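Local structure of twin-arginine translocation pathway signal protein (Burkholderia phytofirmans, 2RJO) at residues A[56-61]-A[82-87]; A[124-129]-A[156-161]; A[185-190]-A[213-218]. The protein binds beta-D-galactopyranose between its two lobes and is probably a periplasmic sugar-binding protein. All blocks are in the same frame, centred on the assembly; numbering follows the deposited sequence.

Contact 1. Residues A[56-61]-A[82-87]; sequences ALLQKT and EACSKA
Leu-58 turns its CG anti to its own carbonyl carbon, beside the backbone N (chi1 -72°), and a second extended torsion sends CD1 straight on across the gap to helix 82-87. CD1 lies 3.7 Å from Ala-83 CB and also rests against the backbone, 3.5 Å from Ala-83 O. That oxygen already receives the helical N-H of Ala-87, so the methyl packs on an acceptor satisfied within its own turn. The other branch, CD2, reaches Ala-87 CB at 4.0 Å, one turn further on, with Cys-84 SG more loosely placed at 4.5 Å. A single forked side chain thus fills most of the contact, and the axes of segments 56-60 and 82-87 approach to 10.6 Å and run nearly parallel (8°). The two are neighbours on one face of the Rossmann-like sheet: helix 47-60 links strands 38-42 and 65-69, and helix 74-87 carries the next beta-alpha-beta crossover to strand 90-94. Leu-58 also packs on Leu-65 of strand 65-69, while Leu-57 covers Ala-9, Val-39 and Leu-41. Where helix 47-60 finishes, Thr-61 OG1 donates to Leu-57 O at 2.8 Å, approaching from outside the carbonyl plane with a tilt of 28°.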
loop_
_atom_site.group_PDB
_atom_site.type_symbol
_atom_site.label_atom_id
_atom_site.label_comp_id
_atom_site.label_asym_id
_atom_site.label_seq_id
_atom_site.Cartn_x
_atom_site.Cartn_y
_atom_site.Cartn_z
ATOM N N ALA A 56 -2.410 -24.423 -0.193
ATOM C CA ALA A 56 -1.397 -25.418 0.119
ATOM C C ALA A 56 -0.926 -25.284 1.569
ATOM O O ALA A 56 -0.707 -26.291 2.253
ATOM C CB ALA A 56 -0.210 -25.277 -0.839
ATOM N N LEU A 57 -0.786 -24.044 2.037
ATOM C CA LEU A 57 -0.325 -23.788 3.399
ATOM C C LEU A 57 -1.422 -24.115 4.419
ATOM O O LEU A 57 -1.147 -24.660 5.488
ATOM C CB LEU A 57 0.118 -22.318 3.535
ATOM C CG LEU A 57 1.143 -21.929 4.610
ATOM C CD1 LEU A 57 1.462 -20.435 4.542
ATOM C CD2 LEU A 57 0.591 -22.263 5.961
ATOM N N LEU A 58 -2.665 -23.782 4.090
ATOM C CA LEU A 58 -3.764 -24.061 5.000
ATOM C C LEU A 58 -3.840 -25.563 5.235
ATOM O O LEU A 58 -4.197 -26.004 6.318
ATOM C CB LEU A 58 -5.085 -23.539 4.431
ATOM C CG LEU A 58 -5.304 -22.022 4.410
ATOM C CD1 LEU A 58 -6.628 -21.719 3.723
ATOM C CD2 LEU A 58 -5.320 -21.458 5.824
ATOM N N GLN A 59 -3.475 -26.340 4.215
ATOM C CA GLN A 59 -3.485 -27.799 4.296
ATOM C C GLN A 59 -2.358 -28.387 5.140
ATOM O O GLN A 59 -2.597 -29.276 5.965
ATOM C CB GLN A 59 -3.393 -28.414 2.904
ATOM C CG GLN A 59 -4.665 -28.377 2.099
ATOM C CD GLN A 59 -4.511 -29.162 0.810
ATOM O OE1 GLN A 59 -4.247 -30.378 0.834
ATOM N NE2 GLN A 59 -4.659 -28.476 -0.325
ATOM N N LYS A 60 -1.133 -27.916 4.922
ATOM C CA LYS A 60 0.015 -28.415 5.672
ATOM C C LYS A 60 0.038 -27.989 7.131
ATOM O O LYS A 60 0.808 -28.525 7.915
ATOM C CB LYS A 60 1.329 -27.989 5.016
ATOM C CG LYS A 60 1.679 -28.773 3.763
ATOM C CD LYS A 60 1.717 -30.291 3.999
ATOM C CE LYS A 60 2.840 -30.688 4.960
ATOM N NZ LYS A 60 2.657 -32.112 5.381
ATOM N N THR A 61 -0.794 -27.025 7.505
ATOM C CA THR A 61 -0.829 -26.573 8.891
ATOM C C THR A 61 -2.122 -27.010 9.561
ATOM O O THR A 61 -2.355 -26.701 10.725
ATOM C CB THR A 61 -0.717 -25.031 9.012
ATOM O OG1 THR A 61 -1.750 -24.408 8.242
ATOM C CG2 THR A 61 0.648 -24.542 8.529
ATOM N N GLU A 82 -12.670 -16.961 2.601
ATOM C CA GLU A 82 -13.522 -18.138 2.669
ATOM C C GLU A 82 -12.667 -19.345 3.008
ATOM O O GLU A 82 -13.042 -20.155 3.845
ATOM C CB GLU A 82 -14.216 -18.375 1.332
ATOM C CG GLU A 82 -15.560 -17.668 1.158
ATOM C CD GLU A 82 -15.905 -17.424 -0.308
ATOM O OE1 GLU A 82 -15.397 -18.166 -1.191
ATOM O OE2 GLU A 82 -16.693 -16.489 -0.581
ATOM N N ALA A 83 -11.515 -19.456 2.347
ATOM C CA ALA A 83 -10.599 -20.568 2.573
ATOM C C ALA A 83 -10.088 -20.606 4.016
ATOM O O ALA A 83 -9.991 -21.669 4.625
ATOM C CB ALA A 83 -9.427 -20.474 1.601
ATOM N N CYS A 84 -9.758 -19.445 4.568
ATOM C CA CYS A 84 -9.269 -19.385 5.943
ATOM C C CYS A 84 -10.371 -19.751 6.923
ATOM O O CYS A 84 -10.150 -20.500 7.874
ATOM C CB CYS A 84 -8.760 -17.977 6.263
ATOM S SG CYS A 84 -7.299 -17.484 5.335
ATOM N N SER A 85 -11.557 -19.209 6.680
ATOM C CA SER A 85 -12.714 -19.448 7.532
ATOM C C SER A 85 -13.052 -20.931 7.677
ATOM O O SER A 85 -13.359 -21.394 8.771
ATOM C CB SER A 85 -13.928 -18.699 6.982
ATOM O OG SER A 85 -15.042 -18.825 7.849
ATOM N N LYS A 86 -13.005 -21.674 6.573
ATOM C CA LYS A 86 -13.308 -23.097 6.609
ATOM C C LYS A 86 -12.166 -23.895 7.225
ATOM O O LYS A 86 -12.386 -24.964 7.792
ATOM C CB LYS A 86 -13.583 -23.619 5.202
ATOM C CG LYS A 86 -14.881 -23.111 4.608
ATOM C CD LYS A 86 -14.934 -23.369 3.119
ATOM C CE LYS A 86 -16.260 -22.928 2.531
ATOM N NZ LYS A 86 -16.232 -23.031 1.046
ATOM N N ALA A 87 -10.948 -23.385 7.097
ATOM C CA ALA A 87 -9.788 -24.057 7.658
ATOM C C ALA A 87 -9.655 -23.735 9.147
ATOM O O ALA A 87 -8.930 -24.412 9.869
ATOM C CB ALA A 87 -8.545 -23.626 6.931
#

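Contact 2. Residues A[124-129]-A[156-161]; sequences ETATQL and AGLDAA
Ala-126 and Ala-161 meet methyl to methyl, their CB atoms only 3.4 Å apart, tighter than an ordinary carbon contact. Ala-126 loses the most surface here, and its methyl is shared: Leu-158 CD1 touches the same CB at 3.8 Å. The CB of Leu-158 leaves its helix to the side of the contact, but with CG anti to the backbone N (chi1 171°) its end swings nearer and brings CD1 against the methyl of Ala-126, on the side of the sheet. With two alanines at the centre, the axes of the short segments approach to 8.2 Å, crossing at -37°. This close packing sits in the Rossmann-like lobe built on the parallel sheet that includes strands 137-143, 168-175 and 198-203. Helix 118-132 leads into strand 137-143, and helix 149-163 then makes the beta-alpha-beta crossover to strand 168-175. Trp-202 of strand 198-203 lies against Ala-126, Leu-129 and Leu-158. Toward the other flank, Thr-127 OG1 passes 4.0 Å from Ala-161 CB; its polar need is met by a hydrogen bond with Glu-123 O. The side chain of Leu-158 is about 14 Å from the bound galactose, whose pocket includes Pro-150 and Arg-154 of helix 149-163.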
loop_
_atom_site.group_PDB
_atom_site.type_symbol
_atom_site.label_atom_id
_atom_site.label_comp_id
_atom_site.label_asym_id
_atom_site.label_seq_id
_atom_site.Cartn_x
_atom_site.Cartn_y
_atom_site.Cartn_z
ATOM N N GLU A 124 -3.939 14.968 -1.485
ATOM C CA GLU A 124 -2.870 15.659 -0.772
ATOM C C GLU A 124 -1.605 15.797 -1.611
ATOM O O GLU A 124 -1.050 16.894 -1.722
ATOM C CB GLU A 124 -2.523 14.931 0.530
ATOM C CG GLU A 124 -2.891 15.709 1.779
ATOM C CD GLU A 124 -1.880 15.539 2.900
ATOM O OE1 GLU A 124 -1.617 14.395 3.317
ATOM O OE2 GLU A 124 -1.348 16.560 3.379
ATOM N N THR A 125 -1.149 14.687 -2.192
ATOM C CA THR A 125 0.060 14.702 -3.012
ATOM C C THR A 125 -0.174 15.498 -4.296
ATOM O O THR A 125 0.727 16.182 -4.791
ATOM C CB THR A 125 0.524 13.262 -3.373
ATOM O OG1 THR A 125 -0.414 12.653 -4.269
ATOM C CG2 THR A 125 0.646 12.419 -2.120
ATOM N N ALA A 126 -1.389 15.414 -4.825
ATOM C CA ALA A 126 -1.748 16.130 -6.037
ATOM C C ALA A 126 -1.788 17.629 -5.769
ATOM O O ALA A 126 -1.398 18.433 -6.621
ATOM C CB ALA A 126 -3.108 15.661 -6.534
ATOM N N THR A 127 -2.280 18.010 -4.595
ATOM C CA THR A 127 -2.357 19.424 -4.253
ATOM C C THR A 127 -0.958 20.006 -4.108
ATOM O O THR A 127 -0.694 21.118 -4.556
ATOM C CB THR A 127 -3.138 19.638 -2.946
ATOM O OG1 THR A 127 -4.522 19.355 -3.179
ATOM C CG2 THR A 127 -3.000 21.072 -2.455
ATOM N N GLN A 128 -0.064 19.249 -3.484
ATOM C CA GLN A 128 1.309 19.699 -3.299
ATOM C C GLN A 128 1.991 19.835 -4.651
ATOM O O GLN A 128 2.756 20.773 -4.871
ATOM C CB GLN A 128 2.088 18.707 -2.438
ATOM C CG GLN A 128 3.566 19.045 -2.309
ATOM C CD GLN A 128 3.805 20.363 -1.583
ATOM O OE1 GLN A 128 3.627 20.460 -0.362
ATOM N NE2 GLN A 128 4.203 21.388 -2.335
ATOM N N LEU A 129 1.721 18.882 -5.542
ATOM C CA LEU A 129 2.298 18.890 -6.876
ATOM C C LEU A 129 1.848 20.123 -7.663
ATOM O O LEU A 129 2.658 20.799 -8.301
ATOM C CB LEU A 129 1.892 17.620 -7.625
ATOM C CG LEU A 129 2.303 17.542 -9.094
ATOM C CD1 LEU A 129 3.818 17.412 -9.195
ATOM C CD2 LEU A 129 1.623 16.361 -9.770
ATOM N N ALA A 156 -9.016 8.977 -7.401
ATOM C CA ALA A 156 -10.171 9.791 -7.072
ATOM C C ALA A 156 -9.657 11.041 -6.370
ATOM O O ALA A 156 -10.194 12.137 -6.548
ATOM C CB ALA A 156 -11.121 9.010 -6.166
ATOM N N GLY A 157 -8.607 10.865 -5.567
ATOM C CA GLY A 157 -8.017 11.992 -4.872
ATOM C C GLY A 157 -7.397 12.957 -5.871
ATOM O O GLY A 157 -7.466 14.175 -5.685
ATOM N N LEU A 158 -6.790 12.411 -6.929
ATOM C CA LEU A 158 -6.158 13.225 -7.969
ATOM C C LEU A 158 -7.223 14.055 -8.667
ATOM O O LEU A 158 -7.134 15.282 -8.714
ATOM C CB LEU A 158 -5.459 12.339 -9.008
ATOM C CG LEU A 158 -4.922 13.023 -10.280
ATOM C CD1 LEU A 158 -3.888 14.081 -9.904
ATOM C CD2 LEU A 158 -4.294 11.982 -11.209
ATOM N N ASP A 159 -8.239 13.380 -9.196
ATOM C CA ASP A 159 -9.327 14.052 -9.902
ATOM C C ASP A 159 -9.972 15.173 -9.093
ATOM O O ASP A 159 -10.539 16.107 -9.668
ATOM C CB ASP A 159 -10.414 13.047 -10.307
ATOM C CG ASP A 159 -9.913 11.998 -11.288
ATOM O OD1 ASP A 159 -8.918 12.258 -11.998
ATOM O OD2 ASP A 159 -10.530 10.913 -11.362
ATOM N N ALA A 160 -9.907 15.077 -7.768
ATOM C CA ALA A 160 -10.492 16.096 -6.900
ATOM C C ALA A 160 -9.570 17.310 -6.775
ATOM O O ALA A 160 -10.029 18.455 -6.665
ATOM C CB ALA A 160 -10.769 15.512 -5.519
ATOM N N ALA A 161 -8.266 17.059 -6.782
ATOM C CA ALA A 161 -7.306 18.143 -6.680
ATOM C C ALA A 161 -7.393 18.953 -7.973
ATOM O O ALA A 161 -7.239 20.174 -7.971
ATOM C CB ALA A 161 -5.911 17.578 -6.486
#

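Contact 3. Residues A[185-190]-A[213-218]; sequences PIMQAW and IEALRA
Ala-215 presses its methyl against the side of helix 180-194, where Met-187 CB, in a residue modelled as selenomethionine, is 3.5 Å from Ala-215 CB, a tight carbon pair. The same methyl lies 4.2 Å from Gln-188 CG. Only CG of Gln-188 comes near it, and the extended chain carries the amide on past. Beyond CB the Met-187 chain bends (chi2 -64°) toward the sheet, which leaves SE in a loose contact with Leu-216 CD2 at 4.4 Å. Phe-184 and Met-191 also touch Ala-215, so the methyl sits among four residues of one helix, 184, 187, 188 and 191, the i, i+3, i+4, i+7 spacing of a knobs-into-holes site. The axes of the two short segments come within 8.5 Å and cross at -48°.

Further inward, Met-187 rests on Val-140 and Val-201 of two adjacent parallel strands. Trp-190 packs on Val-140 and Leu-142; Ile-186 CG2 covers one face of its indole, off-centre toward the rim, and a hydrogen bond joins its NE1 to Asp-172 OD2, fixing the turn of the ring. Arg-217, on the same helix as Ala-215, forms a salt bridge with Glu-244. Two successive helices laid on one parallel sheet, helix 180-194 before strand 198-203 and helix 206-218 after it, are the repeating beta-alpha architecture of a Rossmann-like lobe in periplasmic binding proteins.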
loop_
_atom_site.group_PDB
_atom_site.type_symbol
_atom_site.label_atom_id
_atom_site.label_comp_id
_atom_site.label_asym_id
_atom_site.label_seq_id
_atom_site.Cartn_x
_atom_site.Cartn_y
_atom_site.Cartn_z
ATOM N N PRO A 185 8.722 3.156 -19.792
ATOM C CA PRO A 185 8.361 3.391 -21.196
ATOM C C PRO A 185 7.138 4.272 -21.418
ATOM O O PRO A 185 6.981 4.857 -22.488
ATOM C CB PRO A 185 8.175 1.978 -21.753
ATOM C CG PRO A 185 7.744 1.196 -20.571
ATOM C CD PRO A 185 8.657 1.719 -19.477
ATOM N N ILE A 186 6.266 4.370 -20.422
ATOM C CA ILE A 186 5.084 5.214 -20.563
ATOM C C ILE A 186 5.494 6.690 -20.418
ATOM O O ILE A 186 4.954 7.560 -21.104
ATOM C CB ILE A 186 4.012 4.865 -19.504
ATOM C CG1 ILE A 186 3.420 3.480 -19.793
ATOM C CG2 ILE A 186 2.909 5.901 -19.514
ATOM C CD1 ILE A 186 2.353 3.038 -18.790
HETATM N N MSE A 187 6.447 6.961 -19.526
HETATM C CA MSE A 187 6.933 8.320 -19.312
HETATM C C MSE A 187 7.644 8.792 -20.570
HETATM O O MSE A 187 7.523 9.949 -20.971
HETATM C CB MSE A 187 7.918 8.365 -18.140
HETATM C CG MSE A 187 7.458 9.195 -16.942
HETATM SE SE MSE A 187 7.255 10.960 -17.247
HETATM C CE MSE A 187 5.725 11.204 -16.751
ATOM N N GLN A 188 8.395 7.883 -21.185
ATOM C CA GLN A 188 9.137 8.194 -22.400
ATOM C C GLN A 188 8.201 8.617 -23.515
ATOM O O GLN A 188 8.408 9.658 -24.137
ATOM C CB GLN A 188 9.941 6.981 -22.868
ATOM C CG GLN A 188 11.039 6.585 -21.929
ATOM C CD GLN A 188 11.910 5.500 -22.505
ATOM O OE1 GLN A 188 11.443 4.381 -22.784
ATOM N NE2 GLN A 188 13.191 5.815 -22.692
ATOM N N ALA A 189 7.180 7.802 -23.768
ATOM C CA ALA A 189 6.211 8.089 -24.817
ATOM C C ALA A 189 5.480 9.404 -24.553
ATOM O O ALA A 189 5.119 10.111 -25.496
ATOM C CB ALA A 189 5.206 6.952 -24.936
ATOM N N TRP A 190 5.251 9.728 -23.281
ATOM C CA TRP A 190 4.577 10.981 -22.934
ATOM C C TRP A 190 5.450 12.193 -23.236
ATOM O O TRP A 190 4.946 13.246 -23.625
ATOM C CB TRP A 190 4.224 11.040 -21.449
ATOM C CG TRP A 190 2.939 10.372 -21.063
ATOM C CD1 TRP A 190 1.850 10.150 -21.854
ATOM C CD2 TRP A 190 2.588 9.907 -19.756
ATOM N NE1 TRP A 190 0.842 9.576 -21.121
ATOM C CE2 TRP A 190 1.267 9.418 -19.827
ATOM C CE3 TRP A 190 3.262 9.863 -18.526
ATOM C CZ2 TRP A 190 0.604 8.888 -18.711
ATOM C CZ3 TRP A 190 2.598 9.334 -17.416
ATOM C CH2 TRP A 190 1.289 8.857 -17.520
ATOM N N ILE A 213 10.848 9.033 -12.810
ATOM C CA ILE A 213 12.079 9.780 -12.608
ATOM C C ILE A 213 13.264 9.182 -13.359
ATOM O O ILE A 213 14.203 9.894 -13.697
ATOM C CB ILE A 213 12.418 9.888 -11.115
ATOM C CG1 ILE A 213 11.340 10.719 -10.410
ATOM C CG2 ILE A 213 13.792 10.506 -10.938
ATOM C CD1 ILE A 213 11.423 10.712 -8.883
ATOM N N GLU A 214 13.229 7.882 -13.626
ATOM C CA GLU A 214 14.317 7.248 -14.365
ATOM C C GLU A 214 14.256 7.662 -15.825
ATOM O O GLU A 214 15.282 7.767 -16.497
ATOM C CB GLU A 214 14.232 5.732 -14.264
ATOM C CG GLU A 214 14.618 5.190 -12.899
ATOM C CD GLU A 214 14.333 3.706 -12.769
ATOM O OE1 GLU A 214 13.163 3.311 -12.965
ATOM O OE2 GLU A 214 15.280 2.937 -12.472
ATOM N N ALA A 215 13.043 7.889 -16.313
ATOM C CA ALA A 215 12.834 8.318 -17.680
ATOM C C ALA A 215 13.256 9.786 -17.777
ATOM O O ALA A 215 13.919 10.186 -18.731
ATOM C CB ALA A 215 11.369 8.154 -18.059
ATOM N N LEU A 216 12.868 10.591 -16.795
ATOM C CA LEU A 216 13.255 12.002 -16.791
ATOM C C LEU A 216 14.781 12.121 -16.754
ATOM O O LEU A 216 15.367 12.901 -17.501
ATOM C CB LEU A 216 12.678 12.726 -15.575
ATOM C CG LEU A 216 11.161 12.840 -15.495
ATOM C CD1 LEU A 216 10.789 13.471 -14.154
ATOM C CD2 LEU A 216 10.630 13.661 -16.656
ATOM N N ARG A 217 15.414 11.343 -15.882
ATOM C CA ARG A 217 16.864 11.357 -15.758
ATOM C C ARG A 217 17.519 11.038 -17.106
ATOM O O ARG A 217 18.545 11.614 -17.459
ATOM C CB ARG A 217 17.302 10.341 -14.702
ATOM C CG ARG A 217 18.814 10.183 -14.574
ATOM C CD ARG A 217 19.195 9.245 -13.418
ATOM N NE ARG A 217 18.827 9.800 -12.115
ATOM C CZ ARG A 217 17.695 9.535 -11.467
ATOM N NH1 ARG A 217 16.797 8.706 -11.987
ATOM N NH2 ARG A 217 17.447 10.119 -10.298
ATOM N N ALA A 218 16.912 10.128 -17.862
ATOM C CA ALA A 218 17.442 9.747 -19.171
ATOM C C ALA A 218 17.344 10.896 -20.180
ATOM O O ALA A 218 18.053 10.913 -21.180
ATOM C CB ALA A 218 16.698 8.531 -19.702
#

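How the contacts relate
The three contacts follow one another along the chain, and all pair neighbouring helices packed on a sheet, mixed for contact 1 and parallel for contacts 2 and 3. Contact 1 belongs to the lobe built on strands such as 7-12 and 65-69; contacts 2 and 3 share the other lobe and lie on opposite faces of its sheet, which includes strands 137-143 and 198-203. Contact 1 lies across the chain's centre, 41 Å from contact 2 and 43 Å from contact 3, centre to centre. Contacts 2 and 3 are 21 Å apart between centres and about 9 Å between nearest atoms. The galactose sits between the lobes; these packings build the bodies holding it, not the pocket itself.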